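Local coordinates for protein beta-galactosidase (Marinomonas sp. ef1, PDB 6Y2K) that probably hydrolyses terminal beta-galactosidic bonds as a cold-active hexameric enzyme of glycoside hydrolase family 42, at residues Val134-Thr139 / Arg309-Glu314; Thr328-Ala333 / Gly646-Ala651; Gln387-Leu392 / Asp401-Leu406. All blocks are in the same frame, centred on the assembly; numbering follows the deposited sequence.

Contact 1: Val134-Thr139 / Arg309-Glu314; sequences VASWQT and RLWIME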
loop_
_atom_site.group_PDB
_atom_site.type_symbol
_atom_site.label_atom_id
_atom_site.label_comp_id
_atom_site.label_asym_id
_atom_site.label_seq_id
_atom_site.Cartn_x
_atom_site.Cartn_y
_atom_site.Cartn_z
ATOM N N VAL A 134 -44.008 31.684 31.519
ATOM C CA VAL A 134 -42.580 31.469 31.772
ATOM C C VAL A 134 -42.386 30.368 32.808
ATOM O O VAL A 134 -42.717 30.543 33.980
ATOM C CB VAL A 134 -41.873 32.773 32.197
ATOM C CG1 VAL A 134 -40.400 32.525 32.522
ATOM C CG2 VAL A 134 -41.999 33.818 31.100
ATOM N N ALA A 135 -41.859 29.229 32.355
ATOM C CA ALA A 135 -41.592 28.082 33.219
ATOM C C ALA A 135 -40.138 28.010 33.675
ATOM O O ALA A 135 -39.834 27.365 34.683
ATOM C CB ALA A 135 -41.975 26.805 32.493
ATOM N N SER A 136 -39.250 28.696 32.951
ATOM C CA SER A 136 -37.815 28.528 33.114
ATOM C C SER A 136 -37.058 29.725 32.553
ATOM O O SER A 136 -37.572 30.424 31.676
ATOM C CB SER A 136 -37.396 27.251 32.374
ATOM O OG SER A 136 -35.990 27.120 32.291
ATOM N N TRP A 137 -35.836 29.948 33.046
ATOM C CA TRP A 137 -34.939 30.953 32.470
ATOM C C TRP A 137 -33.615 30.325 32.075
ATOM O O TRP A 137 -33.043 29.569 32.859
ATOM C CB TRP A 137 -34.635 32.069 33.472
ATOM C CG TRP A 137 -35.786 32.958 33.841
ATOM C CD1 TRP A 137 -36.763 32.693 34.751
ATOM C CD2 TRP A 137 -36.051 34.267 33.337
ATOM N NE1 TRP A 137 -37.626 33.750 34.837
ATOM C CE2 TRP A 137 -37.209 34.736 33.985
ATOM C CE3 TRP A 137 -35.411 35.099 32.406
ATOM C CZ2 TRP A 137 -37.752 36.003 33.733
ATOM C CZ3 TRP A 137 -35.947 36.360 32.154
ATOM C CH2 TRP A 137 -37.110 36.797 32.810
ATOM N N GLN A 138 -33.129 30.656 30.875
ATOM C CA GLN A 138 -31.746 30.361 30.468
ATOM C C GLN A 138 -30.909 31.613 30.684
ATOM O O GLN A 138 -31.225 32.668 30.126
ATOM C CB GLN A 138 -31.669 29.962 28.988
ATOM C CG GLN A 138 -30.240 29.713 28.488
ATOM C CD GLN A 138 -30.177 29.392 27.012
ATOM O OE1 GLN A 138 -30.556 28.303 26.603
ATOM N NE2 GLN A 138 -29.689 30.337 26.206
ATOM N N THR A 139 -29.846 31.510 31.480
ATOM C CA THR A 139 -28.906 32.622 31.639
ATOM C C THR A 139 -27.983 32.708 30.424
ATOM O O THR A 139 -27.344 31.729 30.070
ATOM C CB THR A 139 -28.048 32.468 32.899
ATOM O OG1 THR A 139 -27.447 31.167 32.918
ATOM C CG2 THR A 139 -28.906 32.658 34.147
ATOM N N ARG A 309 -30.738 16.389 36.996
ATOM C CA ARG A 309 -31.620 17.026 36.014
ATOM C C ARG A 309 -30.887 17.471 34.729
ATOM O O ARG A 309 -30.033 18.374 34.756
ATOM C CB ARG A 309 -32.318 18.212 36.663
ATOM C CG ARG A 309 -33.189 17.804 37.850
ATOM C CD ARG A 309 -34.151 18.909 38.246
ATOM N NE ARG A 309 -35.101 19.212 37.180
ATOM C CZ ARG A 309 -35.841 20.323 37.108
ATOM N NH1 ARG A 309 -35.744 21.277 38.036
ATOM N NH2 ARG A 309 -36.681 20.490 36.093
ATOM N N LEU A 310 -31.253 16.823 33.622
ATOM C CA LEU A 310 -30.617 16.990 32.316
ATOM C C LEU A 310 -31.664 17.378 31.295
ATOM O O LEU A 310 -32.699 16.721 31.223
ATOM C CB LEU A 310 -30.009 15.655 31.874
ATOM C CG LEU A 310 -29.467 15.535 30.439
ATOM C CD1 LEU A 310 -28.235 16.411 30.268
ATOM C CD2 LEU A 310 -29.148 14.088 30.100
ATOM N N TRP A 311 -31.389 18.433 30.522
ATOM C CA TRP A 311 -32.110 18.752 29.293
ATOM C C TRP A 311 -31.117 18.800 28.130
ATOM O O TRP A 311 -29.914 18.973 28.334
ATOM C CB TRP A 311 -32.783 20.130 29.349
ATOM C CG TRP A 311 -33.859 20.353 30.382
ATOM C CD1 TRP A 311 -34.412 19.443 31.228
ATOM C CD2 TRP A 311 -34.524 21.592 30.639
ATOM N NE1 TRP A 311 -35.367 20.037 32.019
ATOM C CE2 TRP A 311 -35.461 21.361 31.670
ATOM C CE3 TRP A 311 -34.412 22.879 30.102
ATOM C CZ2 TRP A 311 -36.284 22.378 32.183
ATOM C CZ3 TRP A 311 -35.233 23.898 30.614
ATOM C CH2 TRP A 311 -36.163 23.632 31.640
ATOM N N ILE A 312 -31.630 18.653 26.912
ATOM C CA ILE A 312 -30.892 19.034 25.717
ATOM C C ILE A 312 -31.598 20.300 25.232
ATOM O O ILE A 312 -32.730 20.231 24.760
ATOM C CB ILE A 312 -30.898 17.930 24.629
ATOM C CG1 ILE A 312 -29.884 16.820 24.960
ATOM C CG2 ILE A 312 -30.514 18.509 23.262
ATOM C CD1 ILE A 312 -30.083 16.106 26.278
ATOM N N MET A 313 -30.949 21.453 25.392
ATOM C CA MET A 313 -31.528 22.732 24.977
ATOM C C MET A 313 -31.505 22.912 23.465
ATOM O O MET A 313 -32.392 23.556 22.921
ATOM C CB MET A 313 -30.793 23.901 25.630
ATOM C CG MET A 313 -31.476 25.250 25.475
ATOM S SD MET A 313 -33.055 25.296 26.360
ATOM C CE MET A 313 -32.464 25.546 28.022
ATOM N N GLU A 314 -30.482 22.370 22.798
ATOM C CA GLU A 314 -30.334 22.489 21.341
ATOM C C GLU A 314 -29.942 21.139 20.735
ATOM O O GLU A 314 -28.844 20.635 20.983
ATOM C CB GLU A 314 -29.275 23.542 20.975
ATOM C CG GLU A 314 -29.518 24.949 21.530
ATOM C CD GLU A 314 -28.424 25.940 21.175
ATOM O OE1 GLU A 314 -27.580 25.614 20.318
ATOM O OE2 GLU A 314 -28.399 27.062 21.749
#
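This is a buried contact across the inside of the (beta/alpha)8 TIM barrel, where Ser136 and Gln138 of the fourth strand face Trp311 and Met313 of the seventh. The strands are not neighbours in the closed sheet: 238-244 and 261-266 lie between them. Side chains alone therefore make the link, with no hydrogen bond from one segment to the other, and even the closest pair of CA atoms, Gln138 and Met313, stands 9.4 Å apart.

Ser136 comes to the edge of the Trp311 indole, its CB in the ring plane and its hydroxyl near it; OG lies 3.6 Å from CH2 of Trp311. The hydroxyl is engaged by the carbonyl of Asp238, and the indole nitrogen of Trp311 by Glu347, so each polar group is satisfied beyond these strands. Ile69 touches both Ser136 and Trp311.

One layer nearer the C-terminal ends of the strands, Gln138 runs out extended, and its OE1 abuts the methionine at 3.4 Å from Met313 CG. OE1 has its hydrogen bond beyond the two segments, so this is packing. NE2 of the same amide bonds to the Asp140 carbonyl, which fixes how the amide is turned. Val240 touches both Ser136 and Met313, joining the layers.

In glycosidases of clan GH-A the two catalytic glutamates sit at the C-terminal ends of strands four and seven, so the contact probably forms part of the barrel floor beneath the active site. Glu314, ending the segment, is salt-bridged to Arg33, bonded to Tyr267 OH and touches Glu142. Bends at chi2 (66°) and chi3 (79°) curl Met313 round OE1 of Gln138, bringing its CE to 3.6 Å from that oxygen and also into the plane of the Trp311 ring, 3.9 Å from CE3 of the indole.

Contact 2: Thr328-Ala333 / Gly646-Ala651; sequences TPADGA and GAADVA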
loop_
_atom_site.group_PDB
_atom_site.type_symbol
_atom_site.label_atom_id
_atom_site.label_comp_id
_atom_site.label_asym_id
_atom_site.label_seq_id
_atom_site.Cartn_x
_atom_site.Cartn_y
_atom_site.Cartn_z
ATOM N N THR A 328 -25.934 16.153 5.554
ATOM C CA THR A 328 -27.284 15.887 6.035
ATOM C C THR A 328 -27.267 14.643 6.940
ATOM O O THR A 328 -26.551 13.677 6.650
ATOM C CB THR A 328 -28.268 15.635 4.881
ATOM O OG1 THR A 328 -27.701 14.714 3.945
ATOM C CG2 THR A 328 -28.610 16.944 4.160
ATOM N N PRO A 329 -28.050 14.652 8.034
ATOM C CA PRO A 329 -28.155 13.441 8.864
ATOM C C PRO A 329 -28.796 12.277 8.126
ATOM O O PRO A 329 -29.545 12.488 7.165
ATOM C CB PRO A 329 -29.039 13.881 10.048
ATOM C CG PRO A 329 -29.089 15.368 10.015
ATOM C CD PRO A 329 -28.816 15.782 8.597
ATOM N N ALA A 330 -28.500 11.054 8.558
ATOM C CA ALA A 330 -29.186 9.872 8.013
ATOM C C ALA A 330 -30.675 9.993 8.316
ATOM O O ALA A 330 -31.053 10.592 9.327
ATOM C CB ALA A 330 -28.655 8.589 8.634
ATOM N N ASP A 331 -31.508 9.436 7.447
ATOM C CA ASP A 331 -32.936 9.365 7.728
ATOM C C ASP A 331 -33.117 8.571 9.027
ATOM O O ASP A 331 -32.526 7.505 9.196
ATOM C CB ASP A 331 -33.706 8.742 6.552
ATOM C CG ASP A 331 -33.845 9.702 5.343
ATOM O OD1 ASP A 331 -33.711 10.955 5.482
ATOM O OD2 ASP A 331 -34.128 9.195 4.233
ATOM N N GLY A 332 -33.880 9.142 9.959
ATOM C CA GLY A 332 -34.065 8.585 11.307
ATOM C C GLY A 332 -33.085 9.060 12.385
ATOM O O GLY A 332 -33.291 8.779 13.578
ATOM N N ALA A 333 -32.036 9.791 11.995
ATOM C CA ALA A 333 -31.017 10.232 12.959
ATOM C C ALA A 333 -31.545 11.194 14.030
ATOM O O ALA A 333 -31.102 11.128 15.167
ATOM C CB ALA A 333 -29.803 10.833 12.257
ATOM N N GLY A 646 -32.517 -1.646 12.567
ATOM C CA GLY A 646 -32.047 -1.003 11.336
ATOM C C GLY A 646 -30.901 -0.022 11.543
ATOM O O GLY A 646 -30.558 0.329 12.676
ATOM N N ALA A 647 -30.290 0.402 10.442
ATOM C CA ALA A 647 -29.306 1.482 10.465
ATOM C C ALA A 647 -29.941 2.752 11.040
ATOM O O ALA A 647 -31.059 3.100 10.654
ATOM C CB ALA A 647 -28.790 1.755 9.058
ATOM N N ALA A 648 -29.244 3.417 11.965
ATOM C CA ALA A 648 -29.739 4.648 12.614
ATOM C C ALA A 648 -31.128 4.466 13.270
ATOM O O ALA A 648 -31.983 5.345 13.188
ATOM C CB ALA A 648 -29.752 5.811 11.614
ATOM N N ASP A 649 -31.321 3.329 13.934
ATOM C CA ASP A 649 -32.623 2.906 14.446
ATOM C C ASP A 649 -32.561 2.723 15.960
ATOM O O ASP A 649 -31.475 2.644 16.554
ATOM C CB ASP A 649 -33.033 1.598 13.745
ATOM C CG ASP A 649 -34.516 1.250 13.887
ATOM O OD1 ASP A 649 -35.338 2.137 14.233
ATOM O OD2 ASP A 649 -34.843 0.051 13.652
ATOM N N VAL A 650 -33.748 2.666 16.565
ATOM C CA VAL A 650 -33.943 2.564 18.002
ATOM C C VAL A 650 -34.927 1.426 18.270
ATOM O O VAL A 650 -35.919 1.288 17.553
ATOM C CB VAL A 650 -34.576 3.865 18.566
ATOM C CG1 VAL A 650 -34.741 3.788 20.079
ATOM C CG2 VAL A 650 -33.752 5.091 18.171
ATOM N N ALA A 651 -34.652 0.620 19.292
ATOM C CA ALA A 651 -35.648 -0.307 19.830
ATOM C C ALA A 651 -35.735 -0.132 21.341
ATOM O O ALA A 651 -34.729 0.160 21.997
ATOM C CB ALA A 651 -35.309 -1.745 19.471
HETATM O O HOH W 1 -33.865 4.995 10.598
HETATM O O HOH W 2 -34.476 6.302 14.152
#
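The carbonyl oxygen of Ala648 receives two waters that link it to the backbone of 328-333. Water 2 gives the shorter bridge, donating to Ala648 O and to Gly332 O at 2.8 Å each. Water 1 stands between Ala648 O and Asp331 O, 3.2 Å from each, but it has more acceptors around it than protons to give. No direct hydrogen bond joins the segments.

Dry packing completes the contact. Ala648 points its methyl toward the opposite loop, where CB meets Ala330 CB at 4.2 Å and lies near the Asp331 carbonyl. The Gly332 carbonyl also comes close, Gly332 O lying 3.7 Å from Ala648 O with water 2 bridging them. A beta carbon at Gly332 would press on Ala648 O and on the carbonyl of the residue before, and the positive phi (91°) suits the third position of the type II turn from Ala330 to Ala333. That turn is closed by Ala333 N bonding to Ala330 O and leads straight into helix 333-343, with Gly332 as N-cap. Leu336 of this helix and Val289 also touch Ala648.

A second type II turn, from Gly646 to Asp649, presents Ala648. Asp649 braces it: OD2 takes the N-H of Gly646 on its anti lone pair at 3.1 Å, while OD1 forms a salt bridge with Arg335. At the start of the loop segment, Thr328 N is bonded to Asp527 OD1 of a second subunit, which places the contact close to an interface of the hexamer.

Thus a turn of the barrel rests on the C-terminal antiparallel sheet at a G1 beta bulge: Ala648, in the left-handed conformation, and Asp649 together face Asn623, and the type II turn beside them is a classic companion of this bulge.

Contact 3: Gln387-Leu392 / Asp401-Leu406; sequences QEVKVL and DELMSL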
loop_
_atom_site.group_PDB
_atom_site.type_symbol
_atom_site.label_atom_id
_atom_site.label_comp_id
_atom_site.label_asym_id
_atom_site.label_seq_id
_atom_site.Cartn_x
_atom_site.Cartn_y
_atom_site.Cartn_z
ATOM N N GLN A 387 -45.334 10.472 19.447
ATOM C CA GLN A 387 -46.254 9.323 19.389
ATOM C C GLN A 387 -45.648 8.117 20.107
ATOM O O GLN A 387 -46.327 7.461 20.899
ATOM C CB GLN A 387 -46.594 8.959 17.940
ATOM C CG GLN A 387 -47.407 10.028 17.218
ATOM C CD GLN A 387 -47.368 9.942 15.690
ATOM O OE1 GLN A 387 -46.538 9.236 15.095
ATOM N NE2 GLN A 387 -48.273 10.685 15.041
ATOM N N GLU A 388 -44.365 7.848 19.856
ATOM C CA GLU A 388 -43.693 6.709 20.483
ATOM C C GLU A 388 -43.560 6.823 21.997
ATOM O O GLU A 388 -43.635 5.793 22.677
ATOM C CB GLU A 388 -42.325 6.428 19.849
ATOM C CG GLU A 388 -42.411 5.846 18.441
ATOM C CD GLU A 388 -41.050 5.670 17.781
ATOM O OE1 GLU A 388 -40.095 6.426 18.101
ATOM O OE2 GLU A 388 -40.928 4.757 16.941
ATOM N N VAL A 389 -43.387 8.032 22.547
ATOM C CA VAL A 389 -43.317 8.132 24.021
ATOM C C VAL A 389 -44.697 7.849 24.654
ATOM O O VAL A 389 -44.755 7.278 25.732
ATOM C CB VAL A 389 -42.629 9.407 24.628
ATOM C CG1 VAL A 389 -41.593 10.051 23.704
ATOM C CG2 VAL A 389 -43.621 10.413 25.180
ATOM N N LYS A 390 -45.785 8.228 23.985
ATOM C CA LYS A 390 -47.135 7.874 24.459
ATOM C C LYS A 390 -47.348 6.358 24.461
ATOM O O LYS A 390 -47.857 5.815 25.438
ATOM C CB LYS A 390 -48.219 8.562 23.632
ATOM C CG LYS A 390 -48.290 10.063 23.862
ATOM C CD LYS A 390 -49.314 10.697 22.944
ATOM C CE LYS A 390 -49.355 12.206 23.111
ATOM N NZ LYS A 390 -50.004 12.843 21.929
ATOM N N VAL A 391 -46.912 5.693 23.388
ATOM C CA VAL A 391 -46.945 4.219 23.289
ATOM C C VAL A 391 -46.146 3.571 24.427
ATOM O O VAL A 391 -46.615 2.620 25.065
ATOM C CB VAL A 391 -46.434 3.717 21.917
ATOM C CG1 VAL A 391 -46.301 2.197 21.889
ATOM C CG2 VAL A 391 -47.360 4.166 20.792
ATOM N N LEU A 392 -44.955 4.102 24.690
ATOM C CA LEU A 392 -44.110 3.593 25.757
ATOM C C LEU A 392 -44.788 3.761 27.112
ATOM O O LEU A 392 -44.869 2.810 27.876
ATOM C CB LEU A 392 -42.758 4.312 25.783
ATOM C CG LEU A 392 -41.509 3.633 26.377
ATOM C CD1 LEU A 392 -40.607 4.671 27.043
ATOM C CD2 LEU A 392 -41.760 2.467 27.322
ATOM N N ASP A 401 -45.469 12.232 33.652
ATOM C CA ASP A 401 -44.651 12.643 34.789
ATOM C C ASP A 401 -43.917 11.463 35.442
ATOM O O ASP A 401 -42.752 11.587 35.840
ATOM C CB ASP A 401 -45.522 13.364 35.826
ATOM C CG ASP A 401 -44.731 14.314 36.682
ATOM O OD1 ASP A 401 -44.042 13.847 37.619
ATOM O OD2 ASP A 401 -44.805 15.532 36.411
ATOM N N GLU A 402 -44.605 10.331 35.564
ATOM C CA GLU A 402 -43.986 9.091 36.035
ATOM C C GLU A 402 -42.909 8.581 35.066
ATOM O O GLU A 402 -41.857 8.113 35.497
ATOM C CB GLU A 402 -45.046 8.016 36.251
ATOM C CG GLU A 402 -45.942 8.288 37.451
ATOM C CD GLU A 402 -47.132 7.350 37.526
ATOM O OE1 GLU A 402 -47.737 7.037 36.477
ATOM O OE2 GLU A 402 -47.463 6.926 38.651
ATOM N N LEU A 403 -43.181 8.703 33.766
ATOM C CA LEU A 403 -42.218 8.337 32.710
ATOM C C LEU A 403 -40.900 9.096 32.886
ATOM O O LEU A 403 -39.823 8.498 32.894
ATOM C CB LEU A 403 -42.791 8.631 31.315
ATOM C CG LEU A 403 -42.573 7.628 30.181
ATOM C CD1 LEU A 403 -42.764 8.335 28.849
ATOM C CD2 LEU A 403 -41.228 6.929 30.234
ATOM N N MET A 404 -41.008 10.411 33.038
ATOM C CA MET A 404 -39.852 11.286 33.271
ATOM C C MET A 404 -39.096 10.928 34.553
ATOM O O MET A 404 -37.878 11.087 34.613
ATOM C CB MET A 404 -40.312 12.750 33.310
ATOM C CG MET A 404 -39.239 13.773 33.646
ATOM S SD MET A 404 -39.900 15.446 33.637
ATOM C CE MET A 404 -40.056 15.678 31.878
ATOM N N SER A 405 -39.825 10.459 35.568
ATOM C CA SER A 405 -39.251 10.090 36.855
ATOM C C SER A 405 -38.581 8.711 36.908
ATOM O O SER A 405 -38.033 8.356 37.953
ATOM C CB SER A 405 -40.333 10.155 37.941
ATOM O OG SER A 405 -40.890 11.456 38.002
ATOM N N LEU A 406 -38.619 7.932 35.822
ATOM C CA LEU A 406 -37.880 6.660 35.773
ATOM C C LEU A 406 -36.428 6.871 36.208
ATOM O O LEU A 406 -35.823 7.887 35.845
ATOM C CB LEU A 406 -37.876 6.057 34.364
ATOM C CG LEU A 406 -39.126 5.332 33.868
ATOM C CD1 LEU A 406 -38.967 5.019 32.385
ATOM C CD2 LEU A 406 -39.380 4.070 34.678
#
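The flat peptide carbonyl of Val389 receives a methyl: Leu403 CD1 lies 3.8 Å from Val389 O. The aromatic neighbours Trp339 and Phe342 both touch the Val389 side chain. The motif is a helix-loop-helix: helix 377-395, which follows the last strand of the TIM barrel, turns through a short loop into helix 400-404.

Leu403 carries this small apolar contact, and its two methyls divide the work. CD1 reaches Val389, meeting CG2 of that valine at 4.3 Å besides its carbonyl. CD2 goes to the next turn of the long helix, where it touches Leu392 CD1 at 4.0 Å. Leu392 sets CG anti to its backbone N (chi1 -155°), directing the branch toward the shorter helix. Met1 packs on both leucines, while Trp339 of helix 333-343 touches Leu392 as well as Val389, joining the long helix to that outer helix of the barrel.

Around Met404 the second helix ends, and the chain is secured by Arg615, whose NH2 bonds to the carbonyls of Met404 and Leu406. At this end Asp401 O is gripped twice from opposite faces of its plane: by Ser405 N at 3.1 Å and by Ser405 OG at 2.9 Å, the hydroxyl tilted 26° from the carbonyl plane.

Overall arrangement
From the barrel interior outward, contact 1 leads to two contacts on the barrel's periphery: its centre lies 26 Å from that of contact 2 and 19 Å from that of contact 3. Contacts 2 and 3 have centres 21 Å apart. Nearest atoms are about 6 Å apart for contacts 2 and 3 and for 1 and 3, and about 11 Å for 1 and 2. Arg335 spans contacts 2 and 3 through salt bridges to Asp649 and Glu388. Glu347 similarly relates contact 1 to contact 3, binding Arg309 and Trp311 and touching Met404. In sequence, contact 3 is nested within the loop closed by contact 2. Contact 1 is the one near the probable active site.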